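Local structure of hypothetical protein (Pyrococcus furiosus, 2FZF) at residues K63-L68 with D145-H150; K30-A35 with A67-L72; G26-A31 with A121-K126. The protein is of unknown function but belongs to the rubrerythrin family of the ferritin clan, whose helical bundles commonly carry a di-iron centre. One frame throughout, in Å; residues are numbered along the deposited sequence.

Contact 1: K63-L68 with D145-H150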
ATOM      1  N   LYS A  63       0.098 -13.831   2.296  1.00 58.76           N
ATOM      2  CA  LYS A  63       0.181 -15.274   2.565  1.00 56.39           C
ATOM      3  C   LYS A  63      -0.353 -15.588   3.950  1.00 54.52           C
ATOM      4  O   LYS A  63      -0.981 -16.624   4.167  1.00 54.41           O
ATOM      5  CB  LYS A  63       1.629 -15.771   2.461  1.00 57.87           C
ATOM      6  CG  LYS A  63       2.148 -15.902   1.037  1.00 59.66           C
ATOM      7  CD  LYS A  63       3.669 -16.091   0.992  1.00 60.28           C
ATOM      8  CE  LYS A  63       4.200 -15.965  -0.447  1.00 59.78           C
ATOM      9  NZ  LYS A  63       5.666 -15.695  -0.523  1.00 57.99           N
ATOM     10  N   LYS A  64      -0.104 -14.677   4.883  1.00 52.08           N
ATOM     11  CA  LYS A  64      -0.546 -14.854   6.250  1.00 49.71           C
ATOM     12  C   LYS A  64      -2.033 -14.587   6.451  1.00 47.12           C
ATOM     13  O   LYS A  64      -2.568 -14.889   7.515  1.00 48.60           O
ATOM     14  CB  LYS A  64       0.257 -13.939   7.169  1.00 52.50           C
ATOM     15  CG  LYS A  64      -0.006 -12.468   6.922  1.00 54.96           C
ATOM     16  CD  LYS A  64       0.708 -11.586   7.922  1.00 57.35           C
ATOM     17  CE  LYS A  64      -0.003 -10.243   8.031  1.00 60.83           C
ATOM     18  NZ  LYS A  64      -0.202  -9.569   6.701  1.00 63.54           N
ATOM     19  N   HIS A  65      -2.701 -14.023   5.448  1.00 43.56           N
ATOM     20  CA  HIS A  65      -4.130 -13.716   5.564  1.00 42.75           C
ATOM     21  C   HIS A  65      -4.979 -14.971   5.776  1.00 42.48           C
ATOM     22  O   HIS A  65      -5.895 -14.991   6.599  1.00 41.35           O
ATOM     23  CB  HIS A  65      -4.637 -12.995   4.311  1.00 42.93           C
ATOM     24  CG  HIS A  65      -4.175 -11.573   4.179  1.00 46.51           C
ATOM     25  ND1 HIS A  65      -3.321 -10.973   5.082  1.00 48.08           N
ATOM     26  CD2 HIS A  65      -4.449 -10.635   3.242  1.00 44.44           C
ATOM     27  CE1 HIS A  65      -3.088  -9.729   4.701  1.00 47.65           C
ATOM     28  NE2 HIS A  65      -3.760  -9.499   3.589  1.00 46.33           N
ATOM     29  N   GLU A  66      -4.678 -16.017   5.018  1.00 41.99           N
ATOM     30  CA  GLU A  66      -5.431 -17.251   5.113  1.00 42.53           C
ATOM     31  C   GLU A  66      -5.349 -17.841   6.500  1.00 44.31           C
ATOM     32  O   GLU A  66      -6.366 -18.068   7.150  1.00 45.22           O
ATOM     33  CB  GLU A  66      -4.903 -18.269   4.120  1.00 41.71           C
ATOM     34  CG  GLU A  66      -5.847 -19.415   3.929  1.00 40.57           C
ATOM     35  CD  GLU A  66      -5.258 -20.521   3.102  1.00 41.26           C
ATOM     36  OE1 GLU A  66      -4.411 -20.235   2.221  1.00 41.42           O
ATOM     37  OE2 GLU A  66      -5.666 -21.680   3.324  1.00 41.44           O
ATOM     38  N   ALA A  67      -4.127 -18.100   6.950  1.00 45.76           N
ATOM     39  CA  ALA A  67      -3.914 -18.673   8.271  1.00 45.32           C
ATOM     40  C   ALA A  67      -4.545 -17.787   9.345  1.00 45.41           C
ATOM     41  O   ALA A  67      -5.033 -18.296  10.349  1.00 47.08           O
ATOM     42  CB  ALA A  67      -2.421 -18.856   8.532  1.00 44.11           C
ATOM     43  N   LEU A  68      -4.542 -16.469   9.136  1.00 44.40           N
ATOM     44  CA  LEU A  68      -5.135 -15.556  10.111  1.00 43.32           C
ATOM     45  C   LEU A  68      -6.647 -15.729  10.194  1.00 41.65           C
ATOM     46  O   LEU A  68      -7.232 -15.715  11.279  1.00 42.33           O
ATOM     47  CB  LEU A  68      -4.819 -14.093   9.769  1.00 43.82           C
ATOM     48  CG  LEU A  68      -3.380 -13.589   9.989  1.00 45.47           C
ATOM     49  CD1 LEU A  68      -3.377 -12.066   9.943  1.00 42.97           C
ATOM     50  CD2 LEU A  68      -2.838 -14.065  11.338  1.00 43.61           C
ATOM     51  N   ASP A 145      -7.234  -2.558   5.938  1.00 40.27           N
ATOM     52  CA  ASP A 145      -6.226  -1.535   5.651  1.00 42.45           C
ATOM     53  C   ASP A 145      -5.069  -2.075   4.818  1.00 43.02           C
ATOM     54  O   ASP A 145      -4.542  -1.383   3.937  1.00 41.88           O
ATOM     55  CB  ASP A 145      -5.718  -0.896   6.948  1.00 44.15           C
ATOM     56  CG  ASP A 145      -6.699   0.139   7.506  1.00 46.92           C
ATOM     57  OD1 ASP A 145      -7.664   0.494   6.783  1.00 45.09           O
ATOM     58  OD2 ASP A 145      -6.499   0.600   8.653  1.00 47.12           O
ATOM     59  N   MET A 146      -4.686  -3.315   5.106  1.00 42.54           N
ATOM     60  CA  MET A 146      -3.647  -4.003   4.363  1.00 43.41           C
ATOM     61  C   MET A 146      -4.130  -4.153   2.915  1.00 41.82           C
ATOM     62  O   MET A 146      -3.370  -3.940   1.985  1.00 40.61           O
ATOM     63  CB  MET A 146      -3.399  -5.399   4.956  1.00 47.16           C
ATOM     64  CG  MET A 146      -2.471  -5.444   6.171  1.00 50.42           C
ATOM     65  SD  MET A 146      -0.933  -4.543   5.891  1.00 53.37           S
ATOM     66  CE  MET A 146      -0.152  -5.481   4.533  1.00 53.14           C
ATOM     67  N   GLU A 147      -5.392  -4.536   2.734  1.00 41.26           N
ATOM     68  CA  GLU A 147      -5.952  -4.704   1.398  1.00 41.93           C
ATOM     69  C   GLU A 147      -6.058  -3.352   0.689  1.00 41.04           C
ATOM     70  O   GLU A 147      -5.735  -3.214  -0.493  1.00 35.85           O
ATOM     71  CB  GLU A 147      -7.337  -5.355   1.481  1.00 44.78           C
ATOM     72  CG  GLU A 147      -7.330  -6.838   1.845  1.00 48.07           C
ATOM     73  CD  GLU A 147      -6.672  -7.697   0.778  1.00 51.45           C
ATOM     74  OE1 GLU A 147      -5.426  -7.711   0.691  1.00 52.90           O
ATOM     75  OE2 GLU A 147      -7.408  -8.354   0.010  1.00 54.78           O
ATOM     76  N   ARG A 148      -6.521  -2.356   1.436  1.00 42.10           N
ATOM     77  CA  ARG A 148      -6.672  -1.004   0.930  1.00 42.99           C
ATOM     78  C   ARG A 148      -5.299  -0.543   0.423  1.00 42.99           C
ATOM     79  O   ARG A 148      -5.201   0.101  -0.617  1.00 42.11           O
ATOM     80  CB  ARG A 148      -7.168  -0.105   2.065  1.00 45.18           C
ATOM     81  CG  ARG A 148      -7.587   1.298   1.671  1.00 47.36           C
ATOM     82  CD  ARG A 148      -8.876   1.327   0.862  1.00 51.56           C
ATOM     83  NE  ARG A 148      -9.278   2.711   0.590  1.00 57.03           N
ATOM     84  CZ  ARG A 148      -9.687   3.573   1.522  1.00 57.73           C
ATOM     85  NH1 ARG A 148      -9.760   3.187   2.793  1.00 57.73           N
ATOM     86  NH2 ARG A 148      -9.994   4.826   1.191  1.00 53.90           N
ATOM     87  N   GLY A 149      -4.246  -0.888   1.166  1.00 43.26           N
ATOM     88  CA  GLY A 149      -2.896  -0.521   0.779  1.00 41.77           C
ATOM     89  C   GLY A 149      -2.416  -1.235  -0.472  1.00 41.09           C
ATOM     90  O   GLY A 149      -1.724  -0.640  -1.302  1.00 40.90           O
ATOM     91  N   HIS A 150      -2.775  -2.511  -0.611  1.00 40.22           N
ATOM     92  CA  HIS A 150      -2.385  -3.286  -1.784  1.00 39.51           C
ATOM     93  C   HIS A 150      -3.095  -2.699  -3.011  1.00 38.86           C
ATOM     94  O   HIS A 150      -2.552  -2.705  -4.115  1.00 39.62           O
ATOM     95  CB  HIS A 150      -2.754  -4.762  -1.599  1.00 39.14           C
ATOM     96  CG  HIS A 150      -2.041  -5.431  -0.461  1.00 42.21           C
ATOM     97  ND1 HIS A 150      -0.710  -5.201  -0.172  1.00 42.08           N
ATOM     98  CD2 HIS A 150      -2.465  -6.345   0.446  1.00 43.27           C
ATOM     99  CE1 HIS A 150      -0.347  -5.943   0.860  1.00 42.16           C
ATOM    100  NE2 HIS A 150      -1.394  -6.646   1.256  1.00 44.36           N
TER

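Contact 2: K30-A35 with A67-L72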
ATOM      1  N   LYS A  30     -11.581 -18.429   1.077  1.00 35.84           N
ATOM      2  CA  LYS A  30     -11.565 -18.844  -0.311  1.00 36.11           C
ATOM      3  C   LYS A  30     -10.939 -17.776  -1.175  1.00 37.01           C
ATOM      4  O   LYS A  30     -10.143 -18.069  -2.064  1.00 36.58           O
ATOM      5  CB  LYS A  30     -12.994 -19.130  -0.792  1.00 38.18           C
ATOM      6  CG  LYS A  30     -13.107 -19.931  -2.084  1.00 42.37           C
ATOM      7  CD  LYS A  30     -14.530 -20.477  -2.279  1.00 48.54           C
ATOM      8  CE  LYS A  30     -14.628 -21.451  -3.487  1.00 52.86           C
ATOM      9  NZ  LYS A  30     -15.945 -22.187  -3.561  1.00 53.41           N
ATOM     10  N   ALA A  31     -11.298 -16.523  -0.922  1.00 39.33           N
ATOM     11  CA  ALA A  31     -10.765 -15.416  -1.724  1.00 38.61           C
ATOM     12  C   ALA A  31      -9.265 -15.279  -1.540  1.00 38.33           C
ATOM     13  O   ALA A  31      -8.519 -15.091  -2.506  1.00 40.02           O
ATOM     14  CB  ALA A  31     -11.457 -14.118  -1.351  1.00 38.03           C
ATOM     15  N   GLU A  32      -8.830 -15.374  -0.293  1.00 36.33           N
ATOM     16  CA  GLU A  32      -7.427 -15.248   0.010  1.00 35.23           C
ATOM     17  C   GLU A  32      -6.620 -16.412  -0.552  1.00 32.47           C
ATOM     18  O   GLU A  32      -5.448 -16.271  -0.888  1.00 32.00           O
ATOM     19  CB  GLU A  32      -7.236 -15.154   1.515  1.00 39.87           C
ATOM     20  CG  GLU A  32      -6.437 -13.931   1.922  1.00 45.89           C
ATOM     21  CD  GLU A  32      -7.220 -12.631   1.835  1.00 47.75           C
ATOM     22  OE1 GLU A  32      -6.571 -11.554   1.821  1.00 49.57           O
ATOM     23  OE2 GLU A  32      -8.469 -12.677   1.793  1.00 46.44           O
ATOM     24  N   ILE A  33      -7.245 -17.569  -0.665  1.00 29.11           N
ATOM     25  CA  ILE A  33      -6.531 -18.708  -1.184  1.00 27.27           C
ATOM     26  C   ILE A  33      -6.258 -18.532  -2.666  1.00 29.58           C
ATOM     27  O   ILE A  33      -5.134 -18.727  -3.139  1.00 29.50           O
ATOM     28  CB  ILE A  33      -7.327 -19.980  -0.926  1.00 23.67           C
ATOM     29  CG1 ILE A  33      -7.305 -20.257   0.564  1.00 23.90           C
ATOM     30  CG2 ILE A  33      -6.768 -21.138  -1.721  1.00 20.52           C
ATOM     31  CD1 ILE A  33      -8.123 -21.423   0.997  1.00 26.37           C
ATOM     32  N   GLY A  34      -7.295 -18.143  -3.391  1.00 30.75           N
ATOM     33  CA  GLY A  34      -7.174 -17.953  -4.822  1.00 33.15           C
ATOM     34  C   GLY A  34      -6.320 -16.762  -5.183  1.00 34.16           C
ATOM     35  O   GLY A  34      -5.695 -16.738  -6.245  1.00 35.26           O
ATOM     36  N   ALA A  35      -6.304 -15.773  -4.297  1.00 34.98           N
ATOM     37  CA  ALA A  35      -5.513 -14.568  -4.490  1.00 35.48           C
ATOM     38  C   ALA A  35      -4.041 -14.947  -4.488  1.00 36.77           C
ATOM     39  O   ALA A  35      -3.324 -14.715  -5.459  1.00 38.92           O
ATOM     40  CB  ALA A  35      -5.806 -13.587  -3.379  1.00 31.30           C
ATOM     41  N   ALA A  67      -4.127 -18.100   6.950  1.00 45.76           N
ATOM     42  CA  ALA A  67      -3.914 -18.673   8.271  1.00 45.32           C
ATOM     43  C   ALA A  67      -4.545 -17.787   9.345  1.00 45.41           C
ATOM     44  O   ALA A  67      -5.033 -18.296  10.349  1.00 47.08           O
ATOM     45  CB  ALA A  67      -2.421 -18.856   8.532  1.00 44.11           C
ATOM     46  N   LEU A  68      -4.542 -16.469   9.136  1.00 44.40           N
ATOM     47  CA  LEU A  68      -5.135 -15.556  10.111  1.00 43.32           C
ATOM     48  C   LEU A  68      -6.647 -15.729  10.194  1.00 41.65           C
ATOM     49  O   LEU A  68      -7.232 -15.715  11.279  1.00 42.33           O
ATOM     50  CB  LEU A  68      -4.819 -14.093   9.769  1.00 43.82           C
ATOM     51  CG  LEU A  68      -3.380 -13.589   9.989  1.00 45.47           C
ATOM     52  CD1 LEU A  68      -3.377 -12.066   9.943  1.00 42.97           C
ATOM     53  CD2 LEU A  68      -2.838 -14.065  11.338  1.00 43.61           C
ATOM     54  N   LEU A  69      -7.279 -15.893   9.041  1.00 39.28           N
ATOM     55  CA  LEU A  69      -8.720 -16.058   8.990  1.00 36.98           C
ATOM     56  C   LEU A  69      -9.136 -17.407   9.542  1.00 37.02           C
ATOM     57  O   LEU A  69     -10.133 -17.504  10.247  1.00 37.98           O
ATOM     58  CB  LEU A  69      -9.214 -15.935   7.548  1.00 34.66           C
ATOM     59  CG  LEU A  69      -9.240 -14.565   6.881  1.00 28.61           C
ATOM     60  CD1 LEU A  69      -9.565 -14.719   5.418  1.00 27.98           C
ATOM     61  CD2 LEU A  69     -10.260 -13.699   7.566  1.00 29.74           C
ATOM     62  N   ARG A  70      -8.362 -18.442   9.218  1.00 37.08           N
ATOM     63  CA  ARG A  70      -8.662 -19.802   9.656  1.00 36.02           C
ATOM     64  C   ARG A  70      -8.615 -19.856  11.172  1.00 37.14           C
ATOM     65  O   ARG A  70      -9.327 -20.640  11.807  1.00 37.86           O
ATOM     66  CB  ARG A  70      -7.662 -20.808   9.051  1.00 35.82           C
ATOM     67  CG  ARG A  70      -7.427 -20.590   7.556  1.00 36.67           C
ATOM     68  CD  ARG A  70      -7.200 -21.848   6.723  1.00 35.33           C
ATOM     69  NE  ARG A  70      -8.380 -22.708   6.632  1.00 38.67           N
ATOM     70  CZ  ARG A  70      -8.727 -23.416   5.554  1.00 37.70           C
ATOM     71  NH1 ARG A  70      -7.994 -23.368   4.448  1.00 34.75           N
ATOM     72  NH2 ARG A  70      -9.799 -24.204   5.594  1.00 35.53           N
ATOM     73  N   LYS A  71      -7.775 -19.006  11.749  1.00 36.51           N
ATOM     74  CA  LYS A  71      -7.649 -18.952  13.187  1.00 37.06           C
ATOM     75  C   LYS A  71      -8.897 -18.336  13.777  1.00 38.81           C
ATOM     76  O   LYS A  71      -9.452 -18.850  14.751  1.00 40.15           O
ATOM     77  CB  LYS A  71      -6.432 -18.128  13.611  1.00 35.81           C
ATOM     78  CG  LYS A  71      -6.313 -18.047  15.129  1.00 34.85           C
ATOM     79  CD  LYS A  71      -5.006 -17.455  15.603  1.00 35.21           C
ATOM     80  CE  LYS A  71      -5.018 -17.307  17.114  1.00 34.49           C
ATOM     81  NZ  LYS A  71      -3.740 -16.781  17.668  1.00 36.97           N
ATOM     82  N   LEU A  72      -9.339 -17.230  13.189  1.00 39.95           N
ATOM     83  CA  LEU A  72     -10.533 -16.557  13.677  1.00 40.39           C
ATOM     84  C   LEU A  72     -11.720 -17.521  13.564  1.00 40.70           C
ATOM     85  O   LEU A  72     -12.418 -17.756  14.543  1.00 41.85           O
ATOM     86  CB  LEU A  72     -10.799 -15.283  12.860  1.00 40.92           C
ATOM     87  CG  LEU A  72     -11.592 -14.128  13.507  1.00 40.52           C
ATOM     88  CD1 LEU A  72     -11.889 -13.084  12.461  1.00 41.42           C
ATOM     89  CD2 LEU A  72     -12.887 -14.627  14.092  1.00 42.78           C
TER

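Contact 3: G26-A31 with A121-K126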
ATOM      1  N   GLY A  26     -15.931 -18.127   5.300  1.00 39.09           N
ATOM      2  CA  GLY A  26     -15.487 -19.146   4.367  1.00 39.23           C
ATOM      3  C   GLY A  26     -15.128 -18.510   3.025  1.00 39.78           C
ATOM      4  O   GLY A  26     -14.152 -18.883   2.373  1.00 38.60           O
ATOM      5  N   MET A  27     -15.945 -17.545   2.614  1.00 41.13           N
ATOM      6  CA  MET A  27     -15.745 -16.810   1.374  1.00 39.24           C
ATOM      7  C   MET A  27     -14.399 -16.108   1.422  1.00 36.21           C
ATOM      8  O   MET A  27     -13.620 -16.181   0.469  1.00 34.41           O
ATOM      9  CB  MET A  27     -16.858 -15.773   1.188  1.00 42.03           C
ATOM     10  CG  MET A  27     -18.184 -16.360   0.721  1.00 47.87           C
ATOM     11  SD  MET A  27     -19.463 -15.128   0.265  1.00 53.07           S
ATOM     12  CE  MET A  27     -18.473 -13.973  -0.668  1.00 52.29           C
ATOM     13  N   ALA A  28     -14.147 -15.431   2.544  1.00 34.33           N
ATOM     14  CA  ALA A  28     -12.898 -14.697   2.779  1.00 34.49           C
ATOM     15  C   ALA A  28     -11.698 -15.611   2.589  1.00 33.86           C
ATOM     16  O   ALA A  28     -10.793 -15.309   1.821  1.00 32.56           O
ATOM     17  CB  ALA A  28     -12.891 -14.128   4.181  1.00 32.40           C
ATOM     18  N   ILE A  29     -11.712 -16.735   3.298  1.00 34.16           N
ATOM     19  CA  ILE A  29     -10.645 -17.708   3.195  1.00 35.15           C
ATOM     20  C   ILE A  29     -10.469 -18.105   1.730  1.00 37.09           C
ATOM     21  O   ILE A  29      -9.353 -18.107   1.205  1.00 39.57           O
ATOM     22  CB  ILE A  29     -10.961 -18.978   4.002  1.00 33.18           C
ATOM     23  CG1 ILE A  29     -11.150 -18.631   5.486  1.00 32.10           C
ATOM     24  CG2 ILE A  29      -9.851 -19.990   3.817  1.00 31.01           C
ATOM     25  CD1 ILE A  29     -11.529 -19.813   6.356  1.00 29.57           C
ATOM     26  N   LYS A  30     -11.581 -18.429   1.077  1.00 35.84           N
ATOM     27  CA  LYS A  30     -11.565 -18.844  -0.311  1.00 36.11           C
ATOM     28  C   LYS A  30     -10.939 -17.776  -1.175  1.00 37.01           C
ATOM     29  O   LYS A  30     -10.143 -18.069  -2.064  1.00 36.58           O
ATOM     30  CB  LYS A  30     -12.994 -19.130  -0.792  1.00 38.18           C
ATOM     31  CG  LYS A  30     -13.107 -19.931  -2.084  1.00 42.37           C
ATOM     32  CD  LYS A  30     -14.530 -20.477  -2.279  1.00 48.54           C
ATOM     33  CE  LYS A  30     -14.628 -21.451  -3.487  1.00 52.86           C
ATOM     34  NZ  LYS A  30     -15.945 -22.187  -3.561  1.00 53.41           N
ATOM     35  N   ALA A  31     -11.298 -16.523  -0.922  1.00 39.33           N
ATOM     36  CA  ALA A  31     -10.765 -15.416  -1.724  1.00 38.61           C
ATOM     37  C   ALA A  31      -9.265 -15.279  -1.540  1.00 38.33           C
ATOM     38  O   ALA A  31      -8.519 -15.091  -2.506  1.00 40.02           O
ATOM     39  CB  ALA A  31     -11.457 -14.118  -1.351  1.00 38.03           C
ATOM     40  N   ALA A 121     -10.998  -5.126   0.635  1.00 43.32           N
ATOM     41  CA  ALA A 121     -10.873  -4.213   1.759  1.00 43.92           C
ATOM     42  C   ALA A 121     -12.267  -3.750   2.168  1.00 44.51           C
ATOM     43  O   ALA A 121     -12.572  -3.667   3.357  1.00 45.31           O
ATOM     44  CB  ALA A 121     -10.008  -3.017   1.379  1.00 45.06           C
ATOM     45  N   GLU A 122     -13.110  -3.452   1.182  1.00 43.93           N
ATOM     46  CA  GLU A 122     -14.474  -3.003   1.454  1.00 44.70           C
ATOM     47  C   GLU A 122     -15.269  -4.100   2.140  1.00 43.49           C
ATOM     48  O   GLU A 122     -16.195  -3.828   2.915  1.00 44.01           O
ATOM     49  CB  GLU A 122     -15.159  -2.588   0.156  1.00 46.39           C
ATOM     50  CG  GLU A 122     -16.631  -2.251   0.299  1.00 52.69           C
ATOM     51  CD  GLU A 122     -17.191  -1.538  -0.934  1.00 57.47           C
ATOM     52  OE1 GLU A 122     -16.676  -1.805  -2.057  1.00 56.64           O
ATOM     53  OE2 GLU A 122     -18.145  -0.723  -0.779  1.00 57.56           O
ATOM     54  N   PHE A 123     -14.886  -5.341   1.847  1.00 40.98           N
ATOM     55  CA  PHE A 123     -15.498  -6.539   2.422  1.00 39.68           C
ATOM     56  C   PHE A 123     -15.105  -6.608   3.918  1.00 39.04           C
ATOM     57  O   PHE A 123     -15.966  -6.657   4.791  1.00 37.29           O
ATOM     58  CB  PHE A 123     -15.001  -7.779   1.638  1.00 37.83           C
ATOM     59  CG  PHE A 123     -15.629  -9.094   2.061  1.00 35.98           C
ATOM     60  CD1 PHE A 123     -15.144  -9.792   3.164  1.00 35.58           C
ATOM     61  CD2 PHE A 123     -16.683  -9.647   1.337  1.00 34.65           C
ATOM     62  CE1 PHE A 123     -15.688 -11.024   3.531  1.00 34.20           C
ATOM     63  CE2 PHE A 123     -17.232 -10.878   1.697  1.00 33.70           C
ATOM     64  CZ  PHE A 123     -16.735 -11.565   2.797  1.00 32.09           C
ATOM     65  N   TYR A 124     -13.806  -6.569   4.201  1.00 38.53           N
ATOM     66  CA  TYR A 124     -13.328  -6.626   5.567  1.00 37.20           C
ATOM     67  C   TYR A 124     -13.775  -5.450   6.419  1.00 38.69           C
ATOM     68  O   TYR A 124     -13.688  -5.487   7.654  1.00 35.69           O
ATOM     69  CB  TYR A 124     -11.817  -6.709   5.581  1.00 36.39           C
ATOM     70  CG  TYR A 124     -11.293  -8.002   5.045  1.00 35.93           C
ATOM     71  CD1 TYR A 124     -11.765  -9.226   5.534  1.00 36.80           C
ATOM     72  CD2 TYR A 124     -10.286  -8.016   4.086  1.00 34.53           C
ATOM     73  CE1 TYR A 124     -11.238 -10.431   5.085  1.00 36.52           C
ATOM     74  CE2 TYR A 124      -9.758  -9.212   3.630  1.00 35.17           C
ATOM     75  CZ  TYR A 124     -10.231 -10.418   4.133  1.00 34.94           C
ATOM     76  OH  TYR A 124      -9.663 -11.596   3.721  1.00 33.55           O
ATOM     77  N   LEU A 125     -14.226  -4.393   5.751  1.00 41.13           N
ATOM     78  CA  LEU A 125     -14.720  -3.193   6.427  1.00 44.28           C
ATOM     79  C   LEU A 125     -16.100  -3.505   6.972  1.00 46.79           C
ATOM     80  O   LEU A 125     -16.442  -3.114   8.088  1.00 46.33           O
ATOM     81  CB  LEU A 125     -14.831  -2.035   5.439  1.00 46.10           C
ATOM     82  CG  LEU A 125     -13.686  -1.024   5.500  1.00 48.53           C
ATOM     83  CD1 LEU A 125     -13.847   0.025   4.401  1.00 46.52           C
ATOM     84  CD2 LEU A 125     -13.676  -0.386   6.884  1.00 48.67           C
ATOM     85  N   LYS A 126     -16.889  -4.211   6.165  1.00 49.66           N
ATOM     86  CA  LYS A 126     -18.233  -4.589   6.560  1.00 52.78           C
ATOM     87  C   LYS A 126     -18.169  -5.687   7.610  1.00 53.88           C
ATOM     88  O   LYS A 126     -18.800  -5.588   8.662  1.00 53.55           O
ATOM     89  CB  LYS A 126     -19.052  -5.068   5.356  1.00 54.27           C
ATOM     90  CG  LYS A 126     -20.416  -5.684   5.744  1.00 60.30           C
ATOM     91  CD  LYS A 126     -21.256  -4.773   6.676  1.00 61.61           C
ATOM     92  CE  LYS A 126     -22.430  -5.527   7.323  1.00 63.36           C
ATOM     93  NZ  LYS A 126     -23.367  -6.126   6.321  1.00 65.33           N
TER

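Contact 1: K63-L68 with D145-H150
Segments 63-68 and 145-150 are helical and run nearly antiparallel, their N-to-C directions 155° apart and their axes 12.6 Å apart at closest approach. The backbones come nearest where the CA of His-65 lies 9.8 Å from the CA of Met-146, a separation the side chains must bridge. His-65 does so with its imidazole: CG is anti to the carbonyl carbon (chi1 -72°), and the ring reaches over to the opposite helix. Glu-147 meets it from helix 134-164, a bend at chi2 bringing its carboxylate closer to the ring than its CB. The two side chains slide past each other in opposite directions; OE1 of Glu-147 lies in the imidazole plane at the ring edge, while carboxylate and ring planes stand 86° apart. No hydrogen bond joins the segments. Met-146 sets its CB methylene against the same imidazole, an apolar border to a polar cluster, and the His-150 ring approaches His-65 from one turn further on. Lys-64 stands to one side, its NZ hydrogen-bonded to the carbonyl oxygen of Glu-61. Carboxylates of Glu-62 and Glu-117 lie close to that of Glu-147, like charges together, and Glu-32 lies alongside. Glutamate and histidine suit this buried place if, as in relatives of the ferritin clan, they bind metal: with Glu-32 and Glu-117, the Glu-x-x-His pairs Glu-62/His-65 and Glu-147/His-150 are consistent with the di-iron site of a ferritin-like four-helix bundle.

Contact 2: K30-A35 with A67-L72
Two helical segments, 30-35 and 67-72, pass each other in roughly opposite directions, closest in backbone where the CA atoms of Glu-32 and Leu-69 are 9.1 Å apart. The meeting is modest, burying 101 Å² in all, and it divides into an inner and an outer pair. On the inside, Leu-69 offers its CD1 methyl to the carboxylate of Glu-32, with 4.3 Å between CD1 of Leu-69 and OE2 of Glu-32. Such a touch satisfies no polar atom; the need of OE2 is met by a hydrogen bond with the hydroxyl of Tyr-124. Leucine suits its place because its other neighbours are largely apolar, among them Ala-28, Ile-29, Met-140 and Leu-143, so it closes off the polar cluster with hydrocarbon. Nearer the surface, Ile-33 and Arg-70 cross at about a right angle; the extended CG1-CD1 branch (chi2 176°) of this partly exposed isoleucine carries an apolar end to the arginine, CD1 of Ile-33 resting 4.0 Å from NH1 of Arg-70. Bends at chi2 and chi3 (67°) fold the arginine back over its own helix, where NH1 forms a salt bridge with OE2 of Glu-66. The guanidinium end thus serves both neighbours, and Val-82 and Phe-84 cover the arginine from the loops. Joining helices 21-44 and 63-76, the contact belongs to a ferritin-like bundle and includes Glu-32, a probable metal ligand by analogy with the family.

Contact 3: G26-A31 with A121-K126
The hydroxyl of Tyr-124 is held by a hydrogen bond with OE2 of Glu-32; the same oxygen merely touches the methyl of Ala-28, with 4.1 Å from Tyr-124 OH to Ala-28 CB. Here helices 21-44 and 103-129 of the ferritin-like bundle run nearly antiparallel, with 155° between the N-to-C directions of the two segments and 11.8 Å between their axes. Ala-28 lies where the backbones are nearest, and alanine fits because the space between the helices is taken by two aromatic side chains of the other one. Tyr-124 reaches it with the phenol end. Phe-123, whose CG is anti to the backbone N (chi1 -176°), brings its CE1 to 4.2 Å from Ala-28 CB, its wholly hydrocarbon ring suiting a buried place between that methyl and Met-27. Tyrosine suits its position by combining a hydrocarbon ring, covered by Met-140, Leu-143 and Leu-69, with a polar end that would orient a probable metal-binding glutamate as a second-shell residue. Just before Ala-28 in the chain, Met-27 lies among Pro-85 and Ile-89; its flexible thioether chain crosses Phe-123 at about a right angle, and a bend at chi3 (43°) carries the methyl CE of Met-27 to 4.1 Å from CE2 of Phe-123.

Contacts 1 and 3 are buried, whereas contact 2 is half core and half surface. Helix 63-76 serves contacts 1 and 2, and helix 21-44 serves contacts 2 and 3, so that together they tie four helices of the bundle into one unit, with centres 9 to 10 Å apart. The chemistry changes with place: contact 1 gathers glutamates and histidines at what is probably the metal site, contact 2 passes from a carboxylate inside to an arginine outside, and contact 3 is mainly apolar and aromatic. Glu-32 is the common neighbour, close to His-65 and Glu-147 of contact 1 and to Tyr-124 of contact 3.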